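Local coordinates for carboxypeptidase A (Helicoverpa armigera, PDB 1JQG), which is a mid-gut zinc enzyme made as a proenzyme that probably removes single residues from the C-terminal ends of peptides, at residues H24-V29 against K85-N90; N297-Y302 against A373-S378. All blocks are in the same frame, centred on the assembly; numbering follows the deposited sequence.

Overall arrangement
The two contacts share no element and lie on opposite sides of the chain's centre, their own centres about 40 Å apart. Contact 1 belongs to the activation peptide and is only partly buried: an antiparallel pair at the edge of a small sheet, held by a run of backbone hydrogen bonds through a beta bulge, with Lys-85 and Glu-89 at its exposed margins and Glu-87 salt-bridged to Lys-62 outside it. Contact 2 is buried in the zinc carboxypeptidase domain, where two parallel strands of the mixed central sheet lie side by side. A single backbone hydrogen bond joins its segments, and alanine methyls against Met-299 and Tyr-302, with Leu-301 on Phe-377, do most of the rest.

Contact 1 of 2, residues H24-V29 against K85-N90; sequences HAVYQV and KLEVEN
Val-26 O takes two backbone N-H groups at once: Glu-87 N at 3.0 Å, nearly in line with the C=O bond, and Val-88 N, weakly, at 3.3 Å. With Glu-87 and Val-88 both facing Val-26, this is a classic beta bulge. Val-26 N returns a bond to Val-88 O, and past the bulge Gln-28 and Lys-85 exchange bonds through Gln-28 N to Lys-85 O and Lys-85 N to Gln-28 O, as an antiparallel hydrogen-bonded pair. Val-26 and Val-88 lie together on one face of the sheet, CB to CB 3.9 Å. With CG anti to the backbone N (chi1 -175°) and the chain extended beyond it, Glu-87 runs alongside Val-26 and sends OE2 to a salt bridge with Lys-62. On the other face Leu-86 lays CD1 over the Tyr-27 ring toward its rim, a CH-pi contact 4.2 Å from the centroid. The same methyl touches Ala-25 CB at 3.6 Å, Phe-73 of helix 70-80 meets the ring, and Arg-70 NE makes a weak hydrogen bond to the hydroxyl. A serine in place of Tyr-27 would probably leave Leu-86 CD1 without its aromatic platform and open a gap under helix 70-80. This bulged pairing joins an inner strand to an edge strand in the four-stranded antiparallel sheet that, with helices against one face, is the open-sandwich fold of carboxypeptidase activation peptides.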
loop_
_atom_site.group_PDB
_atom_site.type_symbol
_atom_site.label_atom_id
_atom_site.label_comp_id
_atom_site.label_asym_id
_atom_site.label_seq_id
_atom_site.Cartn_x
_atom_site.Cartn_y
_atom_site.Cartn_z
ATOM N N HIS A 24 -8.995 10.267 -20.329
ATOM C CA HIS A 24 -9.448 9.274 -19.361
ATOM C C HIS A 24 -10.381 9.921 -18.328
ATOM O O HIS A 24 -10.073 10.983 -17.790
ATOM C CB HIS A 24 -8.256 8.617 -18.686
ATOM C CG HIS A 24 -7.583 7.550 -19.457
ATOM N ND1 HIS A 24 -7.399 7.646 -20.821
ATOM C CD2 HIS A 24 -7.040 6.355 -19.107
ATOM C CE1 HIS A 24 -6.770 6.569 -21.283
ATOM N NE2 HIS A 24 -6.546 5.777 -20.242
ATOM N N ALA A 25 -11.510 9.266 -18.051
ATOM C CA ALA A 25 -12.469 9.773 -17.079
ATOM C C ALA A 25 -12.667 8.829 -15.882
ATOM O O ALA A 25 -12.650 7.599 -15.925
ATOM C CB ALA A 25 -13.843 9.982 -17.688
ATOM N N VAL A 26 -12.909 9.444 -14.725
ATOM C CA VAL A 26 -13.166 8.734 -13.488
ATOM C C VAL A 26 -14.666 8.676 -13.255
ATOM O O VAL A 26 -15.327 9.724 -13.264
ATOM C CB VAL A 26 -12.466 9.406 -12.274
ATOM C CG1 VAL A 26 -12.920 8.804 -10.951
ATOM C CG2 VAL A 26 -10.960 9.202 -12.421
ATOM N N TYR A 27 -15.165 7.464 -13.071
ATOM C CA TYR A 27 -16.588 7.262 -12.843
ATOM C C TYR A 27 -16.831 6.776 -11.416
ATOM O O TYR A 27 -15.959 6.179 -10.758
ATOM C CB TYR A 27 -17.154 6.274 -13.850
ATOM C CG TYR A 27 -17.381 6.817 -15.247
ATOM C CD1 TYR A 27 -16.377 6.727 -16.200
ATOM C CD2 TYR A 27 -18.597 7.382 -15.626
ATOM C CE1 TYR A 27 -16.581 7.181 -17.496
ATOM C CE2 TYR A 27 -18.796 7.872 -16.905
ATOM C CZ TYR A 27 -17.782 7.761 -17.836
ATOM O OH TYR A 27 -17.954 8.224 -19.104
ATOM N N GLN A 28 -18.023 7.030 -10.913
ATOM C CA GLN A 28 -18.461 6.537 -9.613
ATOM C C GLN A 28 -19.646 5.593 -9.825
ATOM O O GLN A 28 -20.692 6.058 -10.279
ATOM C CB GLN A 28 -18.757 7.728 -8.714
ATOM C CG GLN A 28 -19.306 7.353 -7.360
ATOM C CD GLN A 28 -19.841 8.558 -6.592
ATOM O OE1 GLN A 28 -21.058 8.598 -6.323
ATOM N NE2 GLN A 28 -18.933 9.478 -6.276
ATOM N N VAL A 29 -19.434 4.297 -9.597
ATOM C CA VAL A 29 -20.497 3.319 -9.783
ATOM C C VAL A 29 -21.204 3.030 -8.465
ATOM O O VAL A 29 -20.533 2.756 -7.492
ATOM C CB VAL A 29 -19.994 2.007 -10.408
ATOM C CG1 VAL A 29 -19.291 2.397 -11.715
ATOM C CG2 VAL A 29 -19.022 1.222 -9.554
ATOM N N LYS A 85 -21.912 7.856 -12.384
ATOM C CA LYS A 85 -21.848 9.253 -12.810
ATOM C C LYS A 85 -20.438 9.797 -12.790
ATOM O O LYS A 85 -19.574 9.401 -12.025
ATOM C CB LYS A 85 -22.833 10.074 -12.021
ATOM C CG LYS A 85 -22.341 10.379 -10.623
ATOM C CD LYS A 85 -23.408 11.088 -9.795
ATOM C CE LYS A 85 -23.538 12.556 -10.200
ATOM N NZ LYS A 85 -22.290 13.294 -9.803
ATOM N N LEU A 86 -20.188 10.704 -13.741
ATOM C CA LEU A 86 -18.970 11.338 -14.159
ATOM C C LEU A 86 -18.406 12.299 -13.099
ATOM O O LEU A 86 -18.912 13.392 -12.881
ATOM C CB LEU A 86 -19.045 12.128 -15.494
ATOM C CG LEU A 86 -17.743 12.608 -16.149
ATOM C CD1 LEU A 86 -16.956 11.404 -16.693
ATOM C CD2 LEU A 86 -17.936 13.619 -17.264
ATOM N N GLU A 87 -17.270 11.885 -12.517
ATOM C CA GLU A 87 -16.593 12.671 -11.520
ATOM C C GLU A 87 -15.535 13.571 -12.136
ATOM O O GLU A 87 -15.333 14.716 -11.752
ATOM C CB GLU A 87 -15.983 11.751 -10.449
ATOM C CG GLU A 87 -15.359 12.557 -9.294
ATOM C CD GLU A 87 -14.906 11.672 -8.147
ATOM O OE1 GLU A 87 -15.788 11.310 -7.346
ATOM O OE2 GLU A 87 -13.690 11.373 -8.077
ATOM N N VAL A 88 -14.727 12.988 -13.001
ATOM C CA VAL A 88 -13.615 13.657 -13.659
ATOM C C VAL A 88 -13.651 13.319 -15.146
ATOM O O VAL A 88 -13.516 12.160 -15.495
ATOM C CB VAL A 88 -12.258 13.260 -13.098
ATOM C CG1 VAL A 88 -11.146 14.137 -13.688
ATOM C CG2 VAL A 88 -12.163 13.349 -11.577
ATOM N N GLU A 89 -13.814 14.312 -16.000
ATOM C CA GLU A 89 -13.911 14.079 -17.438
ATOM C C GLU A 89 -12.546 13.846 -18.069
ATOM O O GLU A 89 -12.444 13.095 -19.038
ATOM C CB GLU A 89 -14.647 15.244 -18.118
ATOM C CG GLU A 89 -14.964 14.964 -19.587
ATOM C CD GLU A 89 -15.862 16.039 -20.188
ATOM O OE1 GLU A 89 -17.085 15.778 -20.145
ATOM O OE2 GLU A 89 -15.360 17.080 -20.670
ATOM N N ASN A 90 -11.523 14.536 -17.546
ATOM C CA ASN A 90 -10.158 14.324 -18.040
ATOM C C ASN A 90 -9.184 14.354 -16.871
ATOM O O ASN A 90 -8.882 15.438 -16.383
ATOM C CB ASN A 90 -9.808 15.386 -19.068
ATOM C CG ASN A 90 -8.516 15.098 -19.815
ATOM O OD1 ASN A 90 -7.820 14.086 -19.661
ATOM N ND2 ASN A 90 -8.140 16.030 -20.675
#

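Contact 2 of 2, residues N297-Y302 against A373-S378; sequences NRMALY and AAAPFS
Ala-375 CB is the bump at the middle of this contact, and it fits the hollow between Met-299 and Tyr-302: Met-299 CG and Tyr-302 CB each lie 4.0 Å from it. Met-299, with CG anti to the backbone N (chi1 -168°) and SD extended beyond it, rests SD against the methyls of Ala-374 and Ala-375, each CB 4.2 Å away. Pro-376 turns CD to the other backbone, 3.3 Å from Met-299 O and a little farther from Ala-300 O. Ala-300 O also meets the Phe-377 ring at its edge, in the ring plane, 3.6 Å from CD1. One step on, Leu-301 and Phe-377 cross at about a right angle, and the leucine methyl CD1 rests on Phe-377 CB. Tyr-302 N gives a hydrogen bond of 3.1 Å to Phe-377 O, in the carbonyl plane, while Leu-301 CA sends a CA-H...O contact to the same oxygen. Ser-378 OG lies obliquely to the Tyr-302 ring, 3.2 Å from CD2, and bonds to Ser-367 O. The chain thus leaves helix 366-373 through small residues and enters strand 377-383, parallel to strand 299-307 in the mixed central sheet of the zinc carboxypeptidase domain. Further along strand 299-307 comes the zinc ligand His-306. Strand 173-178 adjoins it across from strand 377-383, with Met-175 touching both Met-299 and Tyr-302, while Ile-288 and Ile-292 of helix 283-294 and Ala-366 and Ala-370 of helix 366-373 pack round the tyrosine.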
loop_
_atom_site.group_PDB
_atom_site.type_symbol
_atom_site.label_atom_id
_atom_site.label_comp_id
_atom_site.label_asym_id
_atom_site.label_seq_id
_atom_site.Cartn_x
_atom_site.Cartn_y
_atom_site.Cartn_z
ATOM N N ASN A 297 10.284 -16.870 13.444
ATOM C CA ASN A 297 10.392 -17.392 14.789
ATOM C C ASN A 297 9.926 -16.431 15.873
ATOM O O ASN A 297 9.433 -16.848 16.911
ATOM C CB ASN A 297 11.861 -17.749 15.087
ATOM C CG ASN A 297 11.992 -18.510 16.396
ATOM O OD1 ASN A 297 11.430 -19.589 16.633
ATOM N ND2 ASN A 297 12.797 -17.907 17.272
ATOM N N ARG A 298 10.013 -15.124 15.645
ATOM C CA ARG A 298 9.569 -14.149 16.618
ATOM C C ARG A 298 8.852 -12.909 16.091
ATOM O O ARG A 298 8.722 -11.917 16.809
ATOM C CB ARG A 298 10.775 -13.741 17.493
ATOM C CG ARG A 298 11.876 -13.014 16.719
ATOM C CD ARG A 298 13.121 -12.968 17.619
ATOM N NE ARG A 298 14.209 -12.289 16.966
ATOM C CZ ARG A 298 14.617 -11.047 17.127
ATOM N NH1 ARG A 298 13.974 -10.279 18.006
ATOM N NH2 ARG A 298 15.662 -10.560 16.437
ATOM N N MET A 299 8.329 -12.952 14.883
ATOM C CA MET A 299 7.556 -11.860 14.302
ATOM C C MET A 299 6.180 -11.727 14.961
ATOM O O MET A 299 5.384 -12.672 14.853
ATOM C CB MET A 299 7.321 -12.058 12.790
ATOM C CG MET A 299 6.775 -10.799 12.118
ATOM S SD MET A 299 6.668 -10.857 10.350
ATOM C CE MET A 299 8.425 -10.851 9.895
ATOM N N ALA A 300 5.960 -10.587 15.631
ATOM C CA ALA A 300 4.678 -10.401 16.326
ATOM C C ALA A 300 3.649 -9.651 15.475
ATOM O O ALA A 300 2.456 -9.931 15.634
ATOM C CB ALA A 300 4.848 -9.670 17.650
ATOM N N LEU A 301 4.094 -8.736 14.623
ATOM C CA LEU A 301 3.158 -7.912 13.863
ATOM C C LEU A 301 3.731 -7.603 12.462
ATOM O O LEU A 301 4.960 -7.361 12.348
ATOM C CB LEU A 301 2.882 -6.564 14.556
ATOM C CG LEU A 301 1.923 -5.594 13.897
ATOM C CD1 LEU A 301 0.492 -6.118 13.700
ATOM C CD2 LEU A 301 1.855 -4.303 14.722
ATOM N N TYR A 302 2.837 -7.702 11.488
ATOM C CA TYR A 302 3.192 -7.418 10.111
ATOM C C TYR A 302 2.193 -6.426 9.505
ATOM O O TYR A 302 0.987 -6.692 9.545
ATOM C CB TYR A 302 3.207 -8.706 9.277
ATOM C CG TYR A 302 3.480 -8.517 7.809
ATOM C CD1 TYR A 302 4.776 -8.512 7.324
ATOM C CD2 TYR A 302 2.430 -8.340 6.886
ATOM C CE1 TYR A 302 5.078 -8.370 5.978
ATOM C CE2 TYR A 302 2.711 -8.193 5.523
ATOM C CZ TYR A 302 4.047 -8.220 5.089
ATOM O OH TYR A 302 4.274 -8.044 3.763
ATOM N N ALA A 373 2.558 -17.759 7.514
ATOM C CA ALA A 373 3.911 -18.260 7.815
ATOM C C ALA A 373 4.627 -17.620 8.995
ATOM O O ALA A 373 5.712 -18.143 9.245
ATOM C CB ALA A 373 4.735 -18.134 6.547
ATOM N N ALA A 374 4.065 -16.628 9.692
ATOM C CA ALA A 374 4.833 -15.940 10.726
ATOM C C ALA A 374 3.995 -15.211 11.748
ATOM O O ALA A 374 3.900 -15.672 12.864
ATOM C CB ALA A 374 5.829 -14.948 10.092
ATOM N N ALA A 375 3.537 -14.006 11.448
ATOM C CA ALA A 375 2.921 -13.119 12.447
ATOM C C ALA A 375 1.542 -13.632 12.813
ATOM O O ALA A 375 0.650 -13.838 11.966
ATOM C CB ALA A 375 2.888 -11.710 11.878
ATOM N N PRO A 376 1.243 -13.660 14.112
ATOM C CA PRO A 376 -0.067 -13.979 14.638
ATOM C C PRO A 376 -1.044 -12.855 14.361
ATOM O O PRO A 376 -2.255 -12.986 14.451
ATOM C CB PRO A 376 0.159 -14.197 16.127
ATOM C CG PRO A 376 1.627 -14.365 16.290
ATOM C CD PRO A 376 2.235 -13.513 15.205
ATOM N N PHE A 377 -0.505 -11.655 14.155
ATOM C CA PHE A 377 -1.269 -10.444 13.874
ATOM C C PHE A 377 -0.727 -9.810 12.608
ATOM O O PHE A 377 0.476 -9.489 12.527
ATOM C CB PHE A 377 -1.170 -9.469 15.049
ATOM C CG PHE A 377 -1.596 -10.073 16.364
ATOM C CD1 PHE A 377 -0.648 -10.560 17.251
ATOM C CD2 PHE A 377 -2.926 -10.205 16.690
ATOM C CE1 PHE A 377 -1.010 -11.121 18.454
ATOM C CE2 PHE A 377 -3.310 -10.780 17.898
ATOM C CZ PHE A 377 -2.354 -11.223 18.774
ATOM N N SER A 378 -1.563 -9.644 11.594
ATOM C CA SER A 378 -1.122 -9.102 10.309
ATOM C C SER A 378 -2.258 -8.320 9.666
ATOM O O SER A 378 -3.398 -8.684 9.453
ATOM C CB SER A 378 -0.622 -10.230 9.413
ATOM O OG SER A 378 -0.130 -9.804 8.177
#